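Local coordinates for Non-structural protein 11 (Prrsv 16244b, PDB 5EYI) that probably cleaves uridylate-containing RNA, trimming the 5'-polyuridines made during viral replication so that host double-stranded RNA sensors are not activated, at residues Phe105-Ile110 / Leu180-Leu185; Arg109-Cys114 / Leu157-Val162. The protein carries 1 engineered substitution. All coordinates share one frame; numbering follows the deposited sequence.

Overall arrangement
Contacts 1 and 2 radiate from one short helix, 109-112, inside the NendoU endoribonuclease domain. Their centres lie 7 Å apart and they share Arg109 and Ile110: residues 180-185 meet the start of this helix and the turn before it, whereas residues 157-162 pack along its side. The two outer loops also touch each other, with Thr181 CG2 3.5 Å from Ser161 O. Contact 1 is the nearer to the predicted active site, the side chain of Leu180 being about 6 Å from that of His146 and about 11 Å from that of Ala175, the engineered residue at another predicted catalytic position. In contact 2, the Ile110 side chain is about 11 Å from that of His146.

Contact 1 of 2, residues Phe105-Ile110 / Leu180-Leu185; sequences FSTGRI and LTDVYL
Leu180 opens the contact with a methyl-to-methyl approach, its CD2 lying 3.9 Å from Ile110 CD1. Past Thr181, Asp182 dominates the interface. Its CG sits between its own backbone N and carbonyl carbon (chi1 68°), which turns the carboxylate toward the turn that precedes helix 109-112. There the two oxygens divide the work. OD1 takes the backbone N-H of Thr107 at 3.0 Å, met 52° out of the carboxylate plane, while OD2 uses its anti lone pair for Ile110 N at 2.9 Å in a nearly straight bond (172°). Gly108 holds the N-cap position, and a water that accepts from its N donates to OD2. With Ile110 N also bound, the carboxylate lies at the helix start, where the first N-H groups would probably stabilise its negative charge. The carbonyl O of Asp182 is gripped from opposite faces of its plane, by Thr107 OG1 at 2.6 Å and by Arg109 NH2 at 2.8 Å. Arg109 NE closes the group by donating to Thr107 OG1 at 2.9 Å, close to the guanidinium plane, and this bond, with the one from NH2, helps to fix how the guanidinium is turned. Val183 adds a looser touch, CG1 lying 4.0 Å from Phe105 O. Tyr184 N faces Thr107 CG2 at 3.6 Å, and a water links this N to Phe105 O. Around this buried junction, Arg109 NH1 makes a salt bridge to Glu122 of helix 120-128, the helix against which Tyr184 and Leu185 also pack, and Tyr184 OH bonds Asp119. Strand 198-205 supplies Leu205 against Ser106, Thr181 and Val183, and Ser106 OG bonds Asp206 just after it. The loop leaving strand 173-180 is thereby pinned to the start of helix 109-112, between helix 120-128 and strand 198-205.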
loop_
_atom_site.group_PDB
_atom_site.type_symbol
_atom_site.label_atom_id
_atom_site.label_comp_id
_atom_site.label_asym_id
_atom_site.label_seq_id
_atom_site.Cartn_x
_atom_site.Cartn_y
_atom_site.Cartn_z
ATOM N N PHE A 105 16.692 7.038 4.813
ATOM C CA PHE A 105 17.373 8.175 4.204
ATOM C C PHE A 105 17.587 7.984 2.716
ATOM O O PHE A 105 17.875 6.886 2.257
ATOM C CB PHE A 105 18.706 8.424 4.916
ATOM C CG PHE A 105 18.546 9.023 6.285
ATOM C CD1 PHE A 105 18.316 10.380 6.431
ATOM C CD2 PHE A 105 18.599 8.228 7.422
ATOM C CE1 PHE A 105 18.146 10.939 7.686
ATOM C CE2 PHE A 105 18.427 8.781 8.679
ATOM C CZ PHE A 105 18.205 10.136 8.814
ATOM N N SER A 106 17.440 9.063 1.962
ATOM C CA SER A 106 17.883 9.102 0.574
ATOM C C SER A 106 19.402 9.016 0.548
ATOM O O SER A 106 20.078 9.500 1.458
ATOM C CB SER A 106 17.434 10.392 -0.104
ATOM O OG SER A 106 16.033 10.411 -0.260
ATOM N N THR A 107 19.935 8.434 -0.517
ATOM C CA THR A 107 21.350 8.052 -0.576
ATOM C C THR A 107 22.267 9.054 -1.257
ATOM O O THR A 107 23.475 8.824 -1.323
ATOM C CB THR A 107 21.486 6.714 -1.306
ATOM O OG1 THR A 107 20.875 6.823 -2.598
ATOM C CG2 THR A 107 20.813 5.622 -0.509
ATOM N N GLY A 108 21.711 10.146 -1.779
ATOM C CA GLY A 108 22.484 11.135 -2.530
ATOM C C GLY A 108 22.630 10.833 -4.008
ATOM O O GLY A 108 23.214 11.640 -4.751
ATOM N N ARG A 109 22.088 9.703 -4.459
ATOM C CA ARG A 109 22.258 9.291 -5.860
ATOM C C ARG A 109 21.552 10.216 -6.842
ATOM O O ARG A 109 22.085 10.505 -7.930
ATOM C CB ARG A 109 21.786 7.857 -6.068
ATOM C CG ARG A 109 22.848 6.857 -5.671
ATOM C CD ARG A 109 22.377 5.445 -5.876
ATOM N NE ARG A 109 21.431 5.026 -4.855
ATOM C CZ ARG A 109 20.966 3.786 -4.730
ATOM N NH1 ARG A 109 21.387 2.828 -5.561
ATOM N NH2 ARG A 109 20.097 3.500 -3.765
ATOM N N ILE A 110 20.360 10.669 -6.467
ATOM C CA ILE A 110 19.643 11.650 -7.283
ATOM C C ILE A 110 20.474 12.941 -7.455
ATOM O O ILE A 110 20.635 13.423 -8.566
ATOM C CB ILE A 110 18.229 11.933 -6.720
ATOM C CG1 ILE A 110 17.320 10.727 -6.986
ATOM C CG2 ILE A 110 17.609 13.174 -7.352
ATOM C CD1 ILE A 110 16.113 10.659 -6.076
ATOM N N LEU A 180 9.428 8.081 -7.481
ATOM C CA LEU A 180 10.763 7.521 -7.523
ATOM C C LEU A 180 11.542 7.954 -6.297
ATOM O O LEU A 180 11.399 9.095 -5.853
ATOM C CB LEU A 180 11.437 8.020 -8.798
ATOM C CG LEU A 180 12.866 7.609 -9.123
ATOM C CD1 LEU A 180 13.020 7.570 -10.643
ATOM C CD2 LEU A 180 13.899 8.529 -8.479
ATOM N N THR A 181 12.350 7.044 -5.752
ATOM C CA THR A 181 13.312 7.378 -4.696
ATOM C C THR A 181 14.670 6.789 -5.044
ATOM O O THR A 181 14.787 6.023 -5.996
ATOM C CB THR A 181 12.881 6.839 -3.315
ATOM O OG1 THR A 181 13.063 5.420 -3.255
ATOM C CG2 THR A 181 11.429 7.171 -3.036
ATOM N N ASP A 182 15.686 7.168 -4.269
ATOM C CA ASP A 182 16.994 6.513 -4.327
ATOM C C ASP A 182 17.386 5.822 -3.015
ATOM O O ASP A 182 18.577 5.655 -2.724
ATOM C CB ASP A 182 18.074 7.495 -4.784
ATOM C CG ASP A 182 18.368 8.581 -3.776
ATOM O OD1 ASP A 182 17.867 8.522 -2.628
ATOM O OD2 ASP A 182 19.130 9.494 -4.145
ATOM N N VAL A 183 16.388 5.402 -2.236
ATOM C CA VAL A 183 16.664 4.723 -0.978
ATOM C C VAL A 183 17.390 3.397 -1.232
ATOM O O VAL A 183 17.151 2.729 -2.244
ATOM C CB VAL A 183 15.395 4.453 -0.136
ATOM C CG1 VAL A 183 14.652 5.750 0.143
ATOM C CG2 VAL A 183 14.477 3.442 -0.804
ATOM N N TYR A 184 18.264 3.033 -0.304
ATOM C CA TYR A 184 18.941 1.743 -0.315
ATOM C C TYR A 184 17.902 0.638 -0.161
ATOM O O TYR A 184 17.324 0.492 0.911
ATOM C CB TYR A 184 19.965 1.688 0.820
ATOM C CG TYR A 184 20.789 0.424 0.870
ATOM C CD1 TYR A 184 20.828 -0.364 2.018
ATOM C CD2 TYR A 184 21.519 0.007 -0.235
ATOM C CE1 TYR A 184 21.586 -1.526 2.066
ATOM C CE2 TYR A 184 22.284 -1.153 -0.193
ATOM C CZ TYR A 184 22.321 -1.908 0.963
ATOM O OH TYR A 184 23.068 -3.060 0.999
ATOM N N LEU A 185 17.647 -0.105 -1.240
ATOM C CA LEU A 185 16.499 -1.025 -1.299
ATOM C C LEU A 185 16.421 -2.089 -0.184
ATOM O O LEU A 185 15.310 -2.475 0.219
ATOM C CB LEU A 185 16.388 -1.710 -2.669
ATOM C CG LEU A 185 16.139 -0.833 -3.909
ATOM C CD1 LEU A 185 16.126 -1.702 -5.157
ATOM C CD2 LEU A 185 14.822 -0.087 -3.794
HETATM O O HOH W 1 18.396 4.264 2.121
HETATM O O HOH W 2 14.891 9.436 -2.460
HETATM O O HOH W 3 19.075 11.640 -2.600
#

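Contact 2 of 2, residues Arg109-Cys114 / Leu157-Val162; sequences RIEVDC and LPKESV
The carbonyl of Pro158 and the carboxylate of Glu111 are the flat groups where helix 109-112 meets the loop of residues 157-162, and each is approached from above its plane. Over the Pro158 carbonyl stands Ile110 CG2, 3.4 Å from Pro158 O and about 50° out of the plane. Obliquely above OE2 of the Glu111 carboxylate comes the aliphatic start of Lys159, its CB 4.2 Å from Glu111 OE2 and likewise about 50° out of plane. Ile110 carries most of the packing. Its CG2, trans to the backbone N, also reaches Lys159 CA at 4.0 Å and Leu157 CB at 4.2 Å, so a single methyl settles on three consecutive residues of the loop. The other branch extends further along, its CD1 lying 4.1 Å from Glu160 O. Around Lys159 the loop folds as an inverse gamma turn, closed by a weak Glu160 N to Pro158 O bond. The helix ends within its own segment in a Schellman motif: Cys114 N bonds Arg109 O at 2.9 Å and Asp113 N bonds Ile110 O at 3.2 Å, with Asp113 at positive phi. Glu111 bends back at chi2 (77°), which brings OE2 near Lys159 CB, yet Lys159 NZ runs outward along an extended chain and remains 7.0 Å from Glu111 OE2. The charge of Glu111 is instead met by Lys10 of helix 9-14, whose NZ also donates to Glu160 O. The two segments thus meet directly through van der Waals contacts, carbon on carbon and carbon on oxygen, and their polar connection is indirect, one lysine from helix 9-14 binding an acceptor on each side.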
loop_
_atom_site.group_PDB
_atom_site.type_symbol
_atom_site.label_atom_id
_atom_site.label_comp_id
_atom_site.label_asym_id
_atom_site.label_seq_id
_atom_site.Cartn_x
_atom_site.Cartn_y
_atom_site.Cartn_z
ATOM N N ARG A 109 22.088 9.703 -4.459
ATOM C CA ARG A 109 22.258 9.291 -5.860
ATOM C C ARG A 109 21.552 10.216 -6.842
ATOM O O ARG A 109 22.085 10.505 -7.930
ATOM C CB ARG A 109 21.786 7.857 -6.068
ATOM C CG ARG A 109 22.848 6.857 -5.671
ATOM C CD ARG A 109 22.377 5.445 -5.876
ATOM N NE ARG A 109 21.431 5.026 -4.855
ATOM C CZ ARG A 109 20.966 3.786 -4.730
ATOM N NH1 ARG A 109 21.387 2.828 -5.561
ATOM N NH2 ARG A 109 20.097 3.500 -3.765
ATOM N N ILE A 110 20.360 10.669 -6.467
ATOM C CA ILE A 110 19.643 11.650 -7.283
ATOM C C ILE A 110 20.474 12.941 -7.455
ATOM O O ILE A 110 20.635 13.423 -8.566
ATOM C CB ILE A 110 18.229 11.933 -6.720
ATOM C CG1 ILE A 110 17.320 10.727 -6.986
ATOM C CG2 ILE A 110 17.609 13.174 -7.352
ATOM C CD1 ILE A 110 16.113 10.659 -6.076
ATOM N N GLU A 111 21.043 13.456 -6.367
ATOM C CA GLU A 111 21.732 14.748 -6.416
ATOM C C GLU A 111 22.999 14.684 -7.265
ATOM O O GLU A 111 23.276 15.626 -7.999
ATOM C CB GLU A 111 22.037 15.297 -5.020
ATOM C CG GLU A 111 20.821 15.864 -4.282
ATOM C CD GLU A 111 19.910 14.792 -3.693
ATOM O OE1 GLU A 111 20.230 13.581 -3.794
ATOM O OE2 GLU A 111 18.859 15.164 -3.132
ATOM N N VAL A 112 23.749 13.584 -7.192
ATOM C CA VAL A 112 24.945 13.425 -8.046
ATOM C C VAL A 112 24.668 12.757 -9.385
ATOM O O VAL A 112 25.570 12.676 -10.201
ATOM C CB VAL A 112 26.115 12.698 -7.335
ATOM C CG1 VAL A 112 26.413 13.366 -6.010
ATOM C CG2 VAL A 112 25.848 11.220 -7.132
ATOM N N ASP A 113 23.434 12.295 -9.602
ATOM C CA ASP A 113 23.023 11.571 -10.809
ATOM C C ASP A 113 23.756 10.240 -10.996
ATOM O O ASP A 113 24.064 9.838 -12.122
ATOM C CB ASP A 113 23.149 12.454 -12.068
ATOM C CG ASP A 113 22.267 11.975 -13.214
ATOM O OD1 ASP A 113 21.187 11.404 -12.967
ATOM O OD2 ASP A 113 22.660 12.172 -14.373
ATOM N N CYS A 114 24.026 9.554 -9.890
ATOM C CA CYS A 114 24.553 8.203 -9.952
ATOM C C CYS A 114 23.385 7.231 -9.964
ATOM O O CYS A 114 22.619 7.179 -9.005
ATOM C CB CYS A 114 25.447 7.904 -8.762
ATOM S SG CYS A 114 26.096 6.218 -8.808
ATOM N N LEU A 157 16.105 14.299 -12.863
ATOM C CA LEU A 157 15.301 13.770 -11.775
ATOM C C LEU A 157 15.167 14.863 -10.723
ATOM O O LEU A 157 16.172 15.431 -10.294
ATOM C CB LEU A 157 15.972 12.541 -11.172
ATOM C CG LEU A 157 16.205 11.378 -12.151
ATOM C CD1 LEU A 157 16.928 10.223 -11.463
ATOM C CD2 LEU A 157 14.900 10.893 -12.769
ATOM N N PRO A 158 13.929 15.178 -10.303
ATOM C CA PRO A 158 13.781 16.180 -9.243
ATOM C C PRO A 158 14.553 15.804 -7.971
ATOM O O PRO A 158 14.569 14.624 -7.576
ATOM C CB PRO A 158 12.275 16.192 -8.972
ATOM C CG PRO A 158 11.639 15.651 -10.206
ATOM C CD PRO A 158 12.630 14.721 -10.833
ATOM N N LYS A 159 15.176 16.797 -7.342
ATOM C CA LYS A 159 15.963 16.572 -6.133
ATOM C C LYS A 159 15.043 16.607 -4.929
ATOM O O LYS A 159 15.012 17.577 -4.176
ATOM C CB LYS A 159 17.082 17.602 -6.017
ATOM C CG LYS A 159 18.124 17.479 -7.119
ATOM C CD LYS A 159 19.000 18.713 -7.142
ATOM C CE LYS A 159 20.119 18.597 -8.156
ATOM N NZ LYS A 159 21.087 19.716 -7.963
ATOM N N GLU A 160 14.297 15.524 -4.768
ATOM C CA GLU A 160 13.230 15.419 -3.786
ATOM C C GLU A 160 13.378 14.089 -3.072
ATOM O O GLU A 160 14.091 13.200 -3.553
ATOM C CB GLU A 160 11.874 15.440 -4.496
ATOM C CG GLU A 160 11.576 16.693 -5.295
ATOM C CD GLU A 160 11.311 17.917 -4.432
ATOM O OE1 GLU A 160 10.821 17.783 -3.286
ATOM O OE2 GLU A 160 11.572 19.036 -4.913
ATOM N N SER A 161 12.687 13.946 -1.946
ATOM C CA SER A 161 12.643 12.678 -1.209
ATOM C C SER A 161 11.837 11.627 -2.000
ATOM O O SER A 161 12.321 10.514 -2.252
ATOM C CB SER A 161 12.053 12.894 0.186
ATOM O OG SER A 161 12.922 13.686 0.992
ATOM N N VAL A 162 10.626 12.008 -2.402
ATOM C CA VAL A 162 9.841 11.265 -3.380
ATOM C C VAL A 162 9.706 12.133 -4.622
ATOM O O VAL A 162 9.010 13.143 -4.610
ATOM C CB VAL A 162 8.457 10.887 -2.842
ATOM C CG1 VAL A 162 7.739 10.002 -3.840
ATOM C CG2 VAL A 162 8.590 10.176 -1.504
#